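Local coordinates for protein Rho guanine nucleotide exchange factor 3 (PDB 2Z0Q) that acts as a guanine nucleotide exchange factor for the Rho GTPases RhoA and RhoB, and is represented by its DH-PH domain fragment, at residues Asp109-Ala120 with Lys201-Tyr210. Numbering follows the deposited sequence.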
loop_
_atom_site.group_PDB
_atom_site.type_symbol
_atom_site.label_atom_id
_atom_site.label_comp_id
_atom_site.label_asym_id
_atom_site.label_seq_id
_atom_site.Cartn_x
_atom_site.Cartn_y
_atom_site.Cartn_z
ATOM N N ASP A 109 -1.136 3.569 -14.134
ATOM C CA ASP A 109 -1.920 4.683 -13.636
ATOM C C ASP A 109 -3.310 4.175 -13.233
ATOM O O ASP A 109 -3.767 4.407 -12.111
ATOM C CB ASP A 109 -2.063 5.751 -14.722
ATOM C CG ASP A 109 -2.724 7.003 -14.224
ATOM O OD1 ASP A 109 -2.388 7.436 -13.116
ATOM O OD2 ASP A 109 -3.570 7.569 -14.956
ATOM N N SER A 110 -3.954 3.477 -14.163
ATOM C CA SER A 110 -5.283 2.913 -13.965
ATOM C C SER A 110 -5.254 1.968 -12.766
ATOM O O SER A 110 -6.086 2.056 -11.864
ATOM C CB SER A 110 -5.686 2.163 -15.238
ATOM O OG SER A 110 -6.993 1.624 -15.156
ATOM N N TYR A 111 -4.268 1.078 -12.751
ATOM C CA TYR A 111 -4.122 0.114 -11.672
ATOM C C TYR A 111 -3.933 0.743 -10.294
ATOM O O TYR A 111 -4.644 0.413 -9.338
ATOM C CB TYR A 111 -2.937 -0.799 -11.953
ATOM C CG TYR A 111 -2.749 -1.825 -10.877
ATOM C CD1 TYR A 111 -3.671 -2.856 -10.712
ATOM C CD2 TYR A 111 -1.680 -1.750 -10.005
ATOM C CE1 TYR A 111 -3.519 -3.793 -9.694
ATOM C CE2 TYR A 111 -1.517 -2.689 -8.978
ATOM C CZ TYR A 111 -2.435 -3.699 -8.833
ATOM O OH TYR A 111 -2.275 -4.635 -7.825
ATOM N N CYS A 112 -2.947 1.620 -10.157
ATOM C CA CYS A 112 -2.713 2.227 -8.855
ATOM C C CYS A 112 -3.872 3.066 -8.348
ATOM O O CYS A 112 -4.016 3.255 -7.137
ATOM C CB CYS A 112 -1.440 3.061 -8.880
ATOM S SG CYS A 112 -0.010 2.025 -9.151
ATOM N N SER A 113 -4.703 3.556 -9.271
ATOM C CA SER A 113 -5.844 4.383 -8.878
ATOM C C SER A 113 -6.981 3.557 -8.269
ATOM O O SER A 113 -7.753 4.067 -7.459
ATOM C CB SER A 113 -6.375 5.193 -10.082
ATOM O OG SER A 113 -7.084 4.379 -11.011
ATOM N N ASN A 114 -7.092 2.290 -8.654
ATOM C CA ASN A 114 -8.162 1.450 -8.123
ATOM C C ASN A 114 -7.700 0.609 -6.941
ATOM O O ASN A 114 -8.477 -0.161 -6.350
ATOM C CB ASN A 114 -8.721 0.541 -9.222
ATOM C CG ASN A 114 -7.715 -0.492 -9.703
ATOM O OD1 ASN A 114 -6.962 -1.073 -8.905
ATOM N ND2 ASN A 114 -7.719 -0.755 -11.019
ATOM N N GLN A 115 -6.432 0.769 -6.589
ATOM C CA GLN A 115 -5.849 0.023 -5.492
ATOM C C GLN A 115 -6.549 0.331 -4.148
ATOM O O GLN A 115 -6.775 -0.583 -3.353
ATOM C CB GLN A 115 -4.351 0.350 -5.400
ATOM C CG GLN A 115 -3.518 -0.656 -4.632
ATOM C CD GLN A 115 -3.294 -1.942 -5.399
ATOM O OE1 GLN A 115 -4.151 -2.386 -6.170
ATOM N NE2 GLN A 115 -2.148 -2.564 -5.171
ATOM N N VAL A 116 -6.901 1.597 -3.892
ATOM C CA VAL A 116 -7.526 1.925 -2.588
ATOM C C VAL A 116 -8.829 1.176 -2.359
ATOM O O VAL A 116 -9.063 0.662 -1.258
ATOM C CB VAL A 116 -7.760 3.468 -2.388
ATOM C CG1 VAL A 116 -8.771 4.002 -3.363
ATOM C CG2 VAL A 116 -8.239 3.741 -0.978
ATOM N N ALA A 117 -9.680 1.088 -3.381
ATOM C CA ALA A 117 -10.934 0.354 -3.217
ATOM C C ALA A 117 -10.662 -1.125 -2.911
ATOM O O ALA A 117 -11.314 -1.707 -2.055
ATOM C CB ALA A 117 -11.793 0.491 -4.470
ATOM N N ALA A 118 -9.686 -1.732 -3.591
ATOM C CA ALA A 118 -9.360 -3.144 -3.361
ATOM C C ALA A 118 -8.798 -3.378 -1.963
ATOM O O ALA A 118 -9.146 -4.355 -1.282
ATOM C CB ALA A 118 -8.341 -3.639 -4.435
ATOM N N LYS A 119 -7.915 -2.486 -1.527
ATOM C CA LYS A 119 -7.321 -2.616 -0.208
ATOM C C LYS A 119 -8.368 -2.403 0.873
ATOM O O LYS A 119 -8.344 -3.086 1.893
ATOM C CB LYS A 119 -6.191 -1.605 -0.003
ATOM C CG LYS A 119 -4.963 -1.930 -0.806
ATOM C CD LYS A 119 -3.837 -0.951 -0.517
ATOM C CE LYS A 119 -2.496 -1.659 -0.613
ATOM N NZ LYS A 119 -1.415 -0.721 -0.241
ATOM N N ALA A 120 -9.278 -1.462 0.651
ATOM C CA ALA A 120 -10.327 -1.202 1.651
ATOM C C ALA A 120 -11.195 -2.455 1.797
ATOM O O ALA A 120 -11.545 -2.869 2.908
ATOM C CB ALA A 120 -11.187 -0.023 1.226
ATOM N N LYS A 201 -1.099 11.080 -7.281
ATOM C CA LYS A 201 -2.501 10.773 -7.558
ATOM C C LYS A 201 -3.060 9.737 -6.583
ATOM O O LYS A 201 -4.238 9.800 -6.211
ATOM C CB LYS A 201 -2.656 10.212 -8.967
ATOM C CG LYS A 201 -2.424 11.186 -10.064
ATOM C CD LYS A 201 -2.651 10.486 -11.384
ATOM C CE LYS A 201 -2.184 11.304 -12.561
ATOM N NZ LYS A 201 -2.362 10.510 -13.806
ATOM N N THR A 202 -2.234 8.767 -6.222
ATOM C CA THR A 202 -2.630 7.717 -5.288
ATOM C C THR A 202 -2.977 8.358 -3.935
ATOM O O THR A 202 -3.972 7.996 -3.297
ATOM C CB THR A 202 -1.483 6.690 -5.072
ATOM O OG1 THR A 202 -1.231 5.991 -6.296
ATOM C CG2 THR A 202 -1.872 5.667 -3.987
ATOM N N GLY A 203 -2.156 9.306 -3.501
ATOM C CA GLY A 203 -2.399 9.974 -2.234
ATOM C C GLY A 203 -3.715 10.721 -2.253
ATOM O O GLY A 203 -4.505 10.683 -1.289
ATOM N N GLU A 204 -3.971 11.408 -3.357
ATOM C CA GLU A 204 -5.217 12.146 -3.489
ATOM C C GLU A 204 -6.425 11.203 -3.559
ATOM O O GLU A 204 -7.461 11.491 -2.966
ATOM C CB GLU A 204 -5.188 13.030 -4.742
ATOM C CG GLU A 204 -3.977 13.959 -4.795
ATOM C CD GLU A 204 -3.856 14.700 -6.128
ATOM O OE1 GLU A 204 -3.979 14.046 -7.197
ATOM O OE2 GLU A 204 -3.625 15.932 -6.102
ATOM N N SER A 205 -6.287 10.101 -4.291
ATOM C CA SER A 205 -7.379 9.160 -4.448
ATOM C C SER A 205 -7.720 8.515 -3.104
ATOM O O SER A 205 -8.897 8.355 -2.774
ATOM C CB SER A 205 -7.030 8.078 -5.483
ATOM O OG SER A 205 -6.008 7.214 -5.016
ATOM N N GLU A 206 -6.696 8.186 -2.318
ATOM C CA GLU A 206 -6.938 7.568 -1.019
ATOM C C GLU A 206 -7.731 8.483 -0.090
ATOM O O GLU A 206 -8.728 8.055 0.524
ATOM C CB GLU A 206 -5.620 7.178 -0.357
ATOM C CG GLU A 206 -5.842 6.335 0.872
ATOM C CD GLU A 206 -4.550 5.826 1.506
ATOM O OE1 GLU A 206 -3.652 6.666 1.747
ATOM O OE2 GLU A 206 -4.457 4.594 1.778
ATOM N N CYS A 207 -7.300 9.736 0.011
ATOM C CA CYS A 207 -7.953 10.738 0.842
ATOM C C CYS A 207 -9.418 10.956 0.394
ATOM O O CYS A 207 -10.326 11.009 1.216
ATOM C CB CYS A 207 -7.161 12.054 0.765
ATOM S SG CYS A 207 -7.783 13.385 1.751
ATOM N N ARG A 208 -9.642 11.071 -0.909
ATOM C CA ARG A 208 -10.986 11.278 -1.432
ATOM C C ARG A 208 -11.890 10.052 -1.174
ATOM O O ARG A 208 -13.066 10.190 -0.777
ATOM C CB ARG A 208 -10.873 11.569 -2.939
ATOM C CG ARG A 208 -12.161 12.040 -3.601
ATOM C CD ARG A 208 -11.921 12.384 -5.107
ATOM N NE ARG A 208 -11.455 11.225 -5.880
ATOM C CZ ARG A 208 -10.229 11.083 -6.391
ATOM N NH1 ARG A 208 -9.299 12.030 -6.233
ATOM N NH2 ARG A 208 -9.920 9.972 -7.057
ATOM N N TYR A 209 -11.351 8.867 -1.418
ATOM C CA TYR A 209 -12.079 7.612 -1.233
ATOM C C TYR A 209 -12.612 7.485 0.198
ATOM O O TYR A 209 -13.795 7.175 0.415
ATOM C CB TYR A 209 -11.165 6.407 -1.497
ATOM C CG TYR A 209 -11.852 5.069 -1.266
ATOM C CD1 TYR A 209 -12.623 4.490 -2.269
ATOM C CD2 TYR A 209 -11.774 4.414 -0.033
ATOM C CE1 TYR A 209 -13.312 3.303 -2.065
ATOM C CE2 TYR A 209 -12.461 3.210 0.192
ATOM C CZ TYR A 209 -13.239 2.668 -0.840
ATOM O OH TYR A 209 -13.987 1.547 -0.628
ATOM N N TYR A 210 -11.740 7.699 1.187
ATOM C CA TYR A 210 -12.236 7.545 2.562
ATOM C C TYR A 210 -13.142 8.687 2.992
ATOM O O TYR A 210 -14.122 8.443 3.698
ATOM C CB TYR A 210 -11.068 7.318 3.533
ATOM C CG TYR A 210 -10.495 5.937 3.362
ATOM C CD1 TYR A 210 -11.228 4.808 3.728
ATOM C CD2 TYR A 210 -9.204 5.747 2.824
ATOM C CE1 TYR A 210 -10.719 3.536 3.585
ATOM C CE2 TYR A 210 -8.686 4.469 2.675
ATOM C CZ TYR A 210 -9.448 3.362 3.063
ATOM O OH TYR A 210 -8.955 2.094 2.919
HETATM O O HOH W 1 -7.330 1.408 1.219
HETATM O O HOH W 2 -14.105 -1.131 -1.967
#
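V116 enters helix 201-210 as a knob into the hole formed by S205, E206, Y209 and Y210, a small example of how two helix segments that run in the same general sense, crossing at -33°, interlock. Y209 can be followed outward from this knob. Its CB and CG lie against both methyls of V116; CD1 rests on V116 CG1, and CD2 comes 3.7 Å from V116 CG2. Further out, CE1 touches A117 CB, CE2 reaches A120 CB at 3.6 Å, and CZ lies against A120 CB and A117 CA. The hydroxyl at the tip hydrogen-bonds a water that donates to A117 O. With Y209 CG anti to the backbone N (chi1 178°), the ring extends across helix 109-120, one face over A117 N. Y210 slides past V116 in the opposite direction: its CE2 meets V116 CG2, and its OH lies 3.5 Å from A120 CB. Its ring also meets those of H235, F249 and Y269. At the other end, K201 NZ bridges to D109 OD1 at 3.2 Å, from above the carboxylate plane. Methyls and phenol carbons thus form an apolar centre with polar links at its margins, so packing more than charge joins helix 180-213, which runs on toward the PH strands, to helix 107-125 of the DH domain.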